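Local coordinates for putative uncharacterized protein PH0300 (Pyrococcus horikoshii, PDB 3VRH) that catalyses the ATP-dependent 2-thiolation of 5-methyluridine in the T loop of tRNA, a modification that stabilises tRNAs of thermophiles against heat, at residues L133-N146 with F286-V300. Residues are numbered along the deposited sequence; the frame is centred on the assembly and turned at random.
Sequences LTKRYIMNKFAYDN and FCKFWGLKKEINFKV. With ZN (zinc ion), chain C.
Tyr137 and Phe286 each hold CG trans to their own backbone nitrogen (chi1 175° and -177°), which sends both rings between their helices. There they form an offset stack with centroids 3.8 Å apart, their nearly parallel planes letting the flat rings lie face on face. The other face of Phe286 is covered by Trp290 CD1, while Thr134 CG2 meets its edge. Trp290 NE1 donates to Thr134 OG1 (3.1 Å) in the indole plane; that hydroxyl also bonds Tyr130 O. The aliphatic part of Lys141 passes the edge of the Phe298 ring, and a bend at its last torsion (chi4 -44°) delivers NZ to a polar cluster. Phe298, large and apolar, suits this flank of the helix: its CZ packs on Ile138 CG2 (4.0 Å) and its CB on Phe142 CD2 (3.6 Å). Lys141 NZ donates to Ile296 O at 2.8 Å and forms salt bridges with Glu295 OE1 and Asp145 OD2, so a long, flexible cation ties three groups together. Asp145 OD2 gives Lys141 its syn side and takes Phe298 N at 2.7 Å on the anti side, tilted out of the carboxylate plane. The amide of Asn146 suits a place needing both donor and acceptor: OD1 receives Val300 N at 2.9 Å through an in-plane lone pair, whereas ND2 reaches Phe298 O from above the carbonyl plane and also bonds Phe142 O. Cys287 binds zinc with Cys272, Cys275 and Cys284; the contact thus packs this C-terminal four-cysteine zinc site and its following tail against helix 127-145 of the PP-loop ATPase domain.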
loop_
_atom_site.group_PDB
_atom_site.type_symbol
_atom_site.label_atom_id
_atom_site.label_comp_id
_atom_site.label_asym_id
_atom_site.label_seq_id
_atom_site.Cartn_x
_atom_site.Cartn_y
_atom_site.Cartn_z
ATOM N N LEU A 133 -21.928 8.182 -6.212
ATOM C CA LEU A 133 -22.402 9.502 -5.790
ATOM C C LEU A 133 -23.906 9.457 -5.490
ATOM O O LEU A 133 -24.354 9.825 -4.403
ATOM C CB LEU A 133 -22.131 10.543 -6.891
ATOM C CG LEU A 133 -22.831 11.920 -6.852
ATOM C CD1 LEU A 133 -22.355 12.778 -5.670
ATOM C CD2 LEU A 133 -22.706 12.703 -8.186
ATOM N N THR A 134 -24.670 9.011 -6.477
ATOM C CA THR A 134 -26.122 8.975 -6.390
ATOM C C THR A 134 -26.588 8.109 -5.236
ATOM O O THR A 134 -27.506 8.484 -4.497
ATOM C CB THR A 134 -26.719 8.390 -7.680
ATOM O OG1 THR A 134 -26.234 9.135 -8.797
ATOM C CG2 THR A 134 -28.262 8.452 -7.658
ATOM N N LYS A 135 -25.970 6.942 -5.079
ATOM C CA LYS A 135 -26.430 6.020 -4.054
ATOM C C LYS A 135 -26.157 6.554 -2.636
ATOM O O LYS A 135 -27.015 6.456 -1.746
ATOM C CB LYS A 135 -25.813 4.630 -4.254
ATOM C CG LYS A 135 -26.325 3.599 -3.244
ATOM C CD LYS A 135 -25.572 2.244 -3.343
ATOM C CE LYS A 135 -26.129 1.231 -2.323
ATOM N NZ LYS A 135 -25.452 -0.103 -2.340
ATOM N N ARG A 136 -24.972 7.118 -2.430
ATOM C CA ARG A 136 -24.580 7.622 -1.115
ATOM C C ARG A 136 -25.491 8.776 -0.721
ATOM O O ARG A 136 -25.869 8.911 0.433
ATOM C CB ARG A 136 -23.099 8.069 -1.085
ATOM C CG ARG A 136 -22.111 6.942 -0.666
ATOM C CD ARG A 136 -20.632 7.389 -0.565
ATOM N NE ARG A 136 -20.121 7.917 -1.835
ATOM C CZ ARG A 136 -19.670 7.164 -2.839
ATOM N NH1 ARG A 136 -19.665 5.840 -2.732
ATOM N NH2 ARG A 136 -19.234 7.728 -3.957
ATOM N N TYR A 137 -25.838 9.602 -1.697
ATOM C CA TYR A 137 -26.674 10.760 -1.442
ATOM C C TYR A 137 -28.065 10.316 -1.019
ATOM O O TYR A 137 -28.621 10.820 -0.039
ATOM C CB TYR A 137 -26.784 11.646 -2.684
ATOM C CG TYR A 137 -27.750 12.813 -2.496
ATOM C CD1 TYR A 137 -29.084 12.700 -2.852
ATOM C CD2 TYR A 137 -27.318 14.029 -1.965
ATOM C CE1 TYR A 137 -29.968 13.752 -2.676
ATOM C CE2 TYR A 137 -28.187 15.087 -1.803
ATOM C CZ TYR A 137 -29.521 14.936 -2.157
ATOM O OH TYR A 137 -30.405 15.977 -1.997
ATOM N N ILE A 138 -28.622 9.379 -1.777
ATOM C CA ILE A 138 -29.981 8.906 -1.516
ATOM C C ILE A 138 -30.068 8.203 -0.169
ATOM O O ILE A 138 -31.035 8.387 0.560
ATOM C CB ILE A 138 -30.487 7.977 -2.633
ATOM C CG1 ILE A 138 -30.654 8.758 -3.936
ATOM C CG2 ILE A 138 -31.817 7.324 -2.231
ATOM C CD1 ILE A 138 -31.130 7.912 -5.122
ATOM N N MET A 139 -29.048 7.404 0.159
ATOM C CA MET A 139 -29.018 6.696 1.434
ATOM C C MET A 139 -29.086 7.710 2.559
ATOM O O MET A 139 -29.847 7.550 3.508
ATOM C CB MET A 139 -27.732 5.879 1.617
ATOM C CG MET A 139 -27.640 4.594 0.819
ATOM S SD MET A 139 -25.918 4.042 0.841
ATOM C CE MET A 139 -25.651 3.932 2.600
ATOM N N ASN A 140 -28.269 8.750 2.444
ATOM C CA ASN A 140 -28.205 9.737 3.496
ATOM C C ASN A 140 -29.459 10.598 3.583
ATOM O O ASN A 140 -29.967 10.807 4.662
ATOM C CB ASN A 140 -26.954 10.608 3.377
ATOM C CG ASN A 140 -26.863 11.630 4.499
ATOM O OD1 ASN A 140 -26.587 11.294 5.647
ATOM N ND2 ASN A 140 -27.103 12.874 4.165
ATOM N N LYS A 141 -29.954 11.098 2.456
ATOM C CA LYS A 141 -31.150 11.935 2.501
ATOM C C LYS A 141 -32.400 11.155 2.922
ATOM O O LYS A 141 -33.295 11.719 3.549
ATOM C CB LYS A 141 -31.398 12.674 1.181
ATOM C CG LYS A 141 -32.483 13.749 1.310
ATOM C CD LYS A 141 -32.484 14.749 0.166
ATOM C CE LYS A 141 -33.239 16.015 0.569
ATOM N NZ LYS A 141 -34.517 15.682 1.287
ATOM N N PHE A 142 -32.443 9.862 2.603
ATOM C CA PHE A 142 -33.552 9.008 3.014
ATOM C C PHE A 142 -33.497 8.777 4.507
ATOM O O PHE A 142 -34.522 8.788 5.186
ATOM C CB PHE A 142 -33.525 7.654 2.291
ATOM C CG PHE A 142 -34.723 6.797 2.587
ATOM C CD1 PHE A 142 -34.762 5.997 3.719
ATOM C CD2 PHE A 142 -35.828 6.818 1.744
ATOM C CE1 PHE A 142 -35.869 5.229 3.998
ATOM C CE2 PHE A 142 -36.929 6.046 2.023
ATOM C CZ PHE A 142 -36.947 5.254 3.151
ATOM N N ALA A 143 -32.293 8.536 5.017
ATOM C CA ALA A 143 -32.113 8.344 6.448
ATOM C C ALA A 143 -32.503 9.621 7.176
ATOM O O ALA A 143 -33.123 9.584 8.233
ATOM C CB ALA A 143 -30.659 7.997 6.759
ATOM N N TYR A 144 -32.132 10.746 6.587
ATOM C CA TYR A 144 -32.323 12.043 7.218
ATOM C C TYR A 144 -33.802 12.427 7.236
ATOM O O TYR A 144 -34.362 12.701 8.300
ATOM C CB TYR A 144 -31.482 13.105 6.506
ATOM C CG TYR A 144 -31.852 14.527 6.862
ATOM C CD1 TYR A 144 -31.623 15.027 8.137
ATOM C CD2 TYR A 144 -32.430 15.374 5.914
ATOM C CE1 TYR A 144 -31.971 16.331 8.468
ATOM C CE2 TYR A 144 -32.778 16.681 6.231
ATOM C CZ TYR A 144 -32.542 17.154 7.509
ATOM O OH TYR A 144 -32.888 18.449 7.825
ATOM N N ASP A 145 -34.411 12.427 6.052
ATOM C CA ASP A 145 -35.829 12.725 5.873
ATOM C C ASP A 145 -36.744 11.917 6.766
ATOM O O ASP A 145 -37.809 12.393 7.152
ATOM C CB ASP A 145 -36.248 12.468 4.427
ATOM C CG ASP A 145 -35.767 13.536 3.491
ATOM O OD1 ASP A 145 -35.239 14.551 3.983
ATOM O OD2 ASP A 145 -35.924 13.373 2.263
ATOM N N ASN A 146 -36.346 10.692 7.083
ATOM C CA ASN A 146 -37.205 9.790 7.842
ATOM C C ASN A 146 -36.801 9.671 9.299
ATOM O O ASN A 146 -37.325 8.823 10.014
ATOM C CB ASN A 146 -37.256 8.397 7.194
ATOM C CG ASN A 146 -38.085 8.381 5.930
ATOM O OD1 ASN A 146 -39.305 8.280 6.000
ATOM N ND2 ASN A 146 -37.430 8.504 4.763
ATOM N N PHE A 286 -24.536 16.083 -6.106
ATOM C CA PHE A 286 -25.709 15.348 -6.577
ATOM C C PHE A 286 -26.588 16.253 -7.419
ATOM O O PHE A 286 -26.860 15.950 -8.576
ATOM C CB PHE A 286 -26.498 14.814 -5.387
ATOM C CG PHE A 286 -27.701 13.981 -5.765
ATOM C CD1 PHE A 286 -27.567 12.618 -6.013
ATOM C CD2 PHE A 286 -28.960 14.553 -5.848
ATOM C CE1 PHE A 286 -28.654 11.844 -6.336
ATOM C CE2 PHE A 286 -30.066 13.779 -6.177
ATOM C CZ PHE A 286 -29.913 12.423 -6.423
ATOM N N CYS A 287 -26.997 17.383 -6.841
ATOM C CA CYS A 287 -27.878 18.332 -7.518
ATOM C C CYS A 287 -27.312 18.896 -8.809
ATOM O O CYS A 287 -28.042 19.064 -9.790
ATOM C CB CYS A 287 -28.234 19.481 -6.585
ATOM S SG CYS A 287 -29.562 19.055 -5.489
ATOM N N LYS A 288 -26.021 19.213 -8.812
ATOM C CA LYS A 288 -25.404 19.715 -10.039
ATOM C C LYS A 288 -25.363 18.631 -11.114
ATOM O O LYS A 288 -25.712 18.880 -12.269
ATOM C CB LYS A 288 -24.003 20.296 -9.782
ATOM C CG LYS A 288 -24.021 21.598 -8.989
ATOM C CD LYS A 288 -22.623 22.148 -8.714
ATOM C CE LYS A 288 -22.107 22.962 -9.896
ATOM N NZ LYS A 288 -20.722 23.470 -9.666
ATOM N N PHE A 289 -24.950 17.426 -10.735
ATOM C CA PHE A 289 -24.866 16.339 -11.708
ATOM C C PHE A 289 -26.225 16.046 -12.329
ATOM O O PHE A 289 -26.350 15.932 -13.544
ATOM C CB PHE A 289 -24.285 15.061 -11.084
ATOM C CG PHE A 289 -24.307 13.887 -12.017
ATOM C CD1 PHE A 289 -23.291 13.704 -12.942
ATOM C CD2 PHE A 289 -25.365 12.979 -11.995
ATOM C CE1 PHE A 289 -23.309 12.633 -13.821
ATOM C CE2 PHE A 289 -25.396 11.901 -12.868
ATOM C CZ PHE A 289 -24.357 11.727 -13.786
ATOM N N TRP A 290 -27.244 15.922 -11.484
ATOM C CA TRP A 290 -28.572 15.545 -11.953
ATOM C C TRP A 290 -29.345 16.742 -12.528
ATOM O O TRP A 290 -30.419 16.579 -13.129
ATOM C CB TRP A 290 -29.355 14.800 -10.838
ATOM C CG TRP A 290 -28.855 13.394 -10.674
ATOM C CD1 TRP A 290 -28.076 12.905 -9.666
ATOM C CD2 TRP A 290 -29.028 12.314 -11.604
ATOM N NE1 TRP A 290 -27.779 11.579 -9.897
ATOM C CE2 TRP A 290 -28.356 11.195 -11.078
ATOM C CE3 TRP A 290 -29.695 12.186 -12.826
ATOM C CZ2 TRP A 290 -28.332 9.967 -11.729
ATOM C CZ3 TRP A 290 -29.673 10.966 -13.474
ATOM C CH2 TRP A 290 -28.994 9.873 -12.926
ATOM N N GLY A 291 -28.775 17.938 -12.367
ATOM C CA GLY A 291 -29.388 19.149 -12.882
ATOM C C GLY A 291 -30.740 19.384 -12.237
ATOM O O GLY A 291 -31.744 19.617 -12.910
ATOM N N LEU A 292 -30.751 19.308 -10.911
ATOM C CA LEU A 292 -31.979 19.366 -10.144
ATOM C C LEU A 292 -32.223 20.775 -9.670
ATOM O O LEU A 292 -31.319 21.437 -9.150
ATOM C CB LEU A 292 -31.898 18.429 -8.943
ATOM C CG LEU A 292 -31.882 16.948 -9.303
ATOM C CD1 LEU A 292 -31.729 16.131 -8.051
ATOM C CD2 LEU A 292 -33.144 16.556 -10.046
ATOM N N LYS A 293 -33.460 21.223 -9.846
ATOM C CA LYS A 293 -33.858 22.547 -9.401
ATOM C C LYS A 293 -34.698 22.428 -8.136
ATOM O O LYS A 293 -34.990 23.432 -7.472
ATOM C CB LYS A 293 -34.641 23.272 -10.505
ATOM C CG LYS A 293 -33.916 23.369 -11.852
ATOM C CD LYS A 293 -32.739 24.340 -11.816
ATOM C CE LYS A 293 -32.181 24.574 -13.222
ATOM N NZ LYS A 293 -31.371 25.828 -13.340
ATOM N N LYS A 294 -35.083 21.200 -7.799
ATOM C CA LYS A 294 -35.970 20.982 -6.656
ATOM C C LYS A 294 -35.513 19.847 -5.744
ATOM O O LYS A 294 -34.851 18.907 -6.191
ATOM C CB LYS A 294 -37.409 20.765 -7.133
ATOM C CG LYS A 294 -38.043 22.038 -7.687
ATOM C CD LYS A 294 -39.372 21.778 -8.363
ATOM C CE LYS A 294 -39.856 23.033 -9.086
ATOM N NZ LYS A 294 -41.059 22.784 -9.934
ATOM N N GLU A 295 -35.868 19.951 -4.468
ATOM C CA GLU A 295 -35.470 18.978 -3.464
ATOM C C GLU A 295 -36.261 17.687 -3.638
ATOM O O GLU A 295 -37.396 17.716 -4.090
ATOM C CB GLU A 295 -35.693 19.544 -2.060
ATOM C CG GLU A 295 -35.188 18.631 -0.955
ATOM C CD GLU A 295 -35.454 19.160 0.435
ATOM O OE1 GLU A 295 -35.625 18.331 1.358
ATOM O OE2 GLU A 295 -35.483 20.398 0.609
ATOM N N ILE A 296 -35.655 16.550 -3.309
ATOM C CA ILE A 296 -36.401 15.299 -3.294
ATOM C C ILE A 296 -36.789 14.958 -1.872
ATOM O O ILE A 296 -35.943 14.942 -0.966
ATOM C CB ILE A 296 -35.611 14.140 -3.900
ATOM C CG1 ILE A 296 -35.192 14.482 -5.328
ATOM C CG2 ILE A 296 -36.446 12.877 -3.882
ATOM C CD1 ILE A 296 -34.143 13.574 -5.874
ATOM N N ASN A 297 -38.077 14.701 -1.675
ATOM C CA ASN A 297 -38.595 14.384 -0.354
ATOM C C ASN A 297 -38.683 12.877 -0.200
ATOM O O ASN A 297 -39.517 12.248 -0.839
ATOM C CB ASN A 297 -39.979 15.009 -0.185
ATOM C CG ASN A 297 -40.441 15.021 1.253
ATOM O OD1 ASN A 297 -39.844 14.378 2.117
ATOM N ND2 ASN A 297 -41.514 15.761 1.519
ATOM N N PHE A 298 -37.824 12.296 0.639
ATOM C CA PHE A 298 -37.801 10.839 0.806
ATOM C C PHE A 298 -38.636 10.342 1.973
ATOM O O PHE A 298 -38.657 9.138 2.258
ATOM C CB PHE A 298 -36.376 10.304 0.917
ATOM C CG PHE A 298 -35.620 10.346 -0.372
ATOM C CD1 PHE A 298 -35.902 9.441 -1.380
ATOM C CD2 PHE A 298 -34.630 11.282 -0.576
ATOM C CE1 PHE A 298 -35.213 9.475 -2.558
ATOM C CE2 PHE A 298 -33.932 11.321 -1.760
ATOM C CZ PHE A 298 -34.219 10.420 -2.752
ATOM N N LYS A 299 -39.319 11.271 2.640
ATOM C CA LYS A 299 -40.232 10.931 3.720
ATOM C C LYS A 299 -41.293 9.906 3.282
ATOM O O LYS A 299 -41.926 10.046 2.228
ATOM C CB LYS A 299 -40.912 12.199 4.250
ATOM C CG LYS A 299 -41.929 11.934 5.341
ATOM C CD LYS A 299 -41.277 11.391 6.602
ATOM C CE LYS A 299 -42.299 11.244 7.722
ATOM N NZ LYS A 299 -43.185 10.058 7.525
ATOM N N VAL A 300 -41.466 8.861 4.086
ATOM C CA VAL A 300 -42.470 7.851 3.790
ATOM C C VAL A 300 -43.294 7.537 5.036
ATOM O O VAL A 300 -42.799 7.612 6.169
ATOM C CB VAL A 300 -41.845 6.539 3.224
ATOM C CG1 VAL A 300 -41.148 6.787 1.887
ATOM C CG2 VAL A 300 -40.883 5.914 4.224
HETATM ZN ZN ZN C . -28.387 19.418 -3.373
#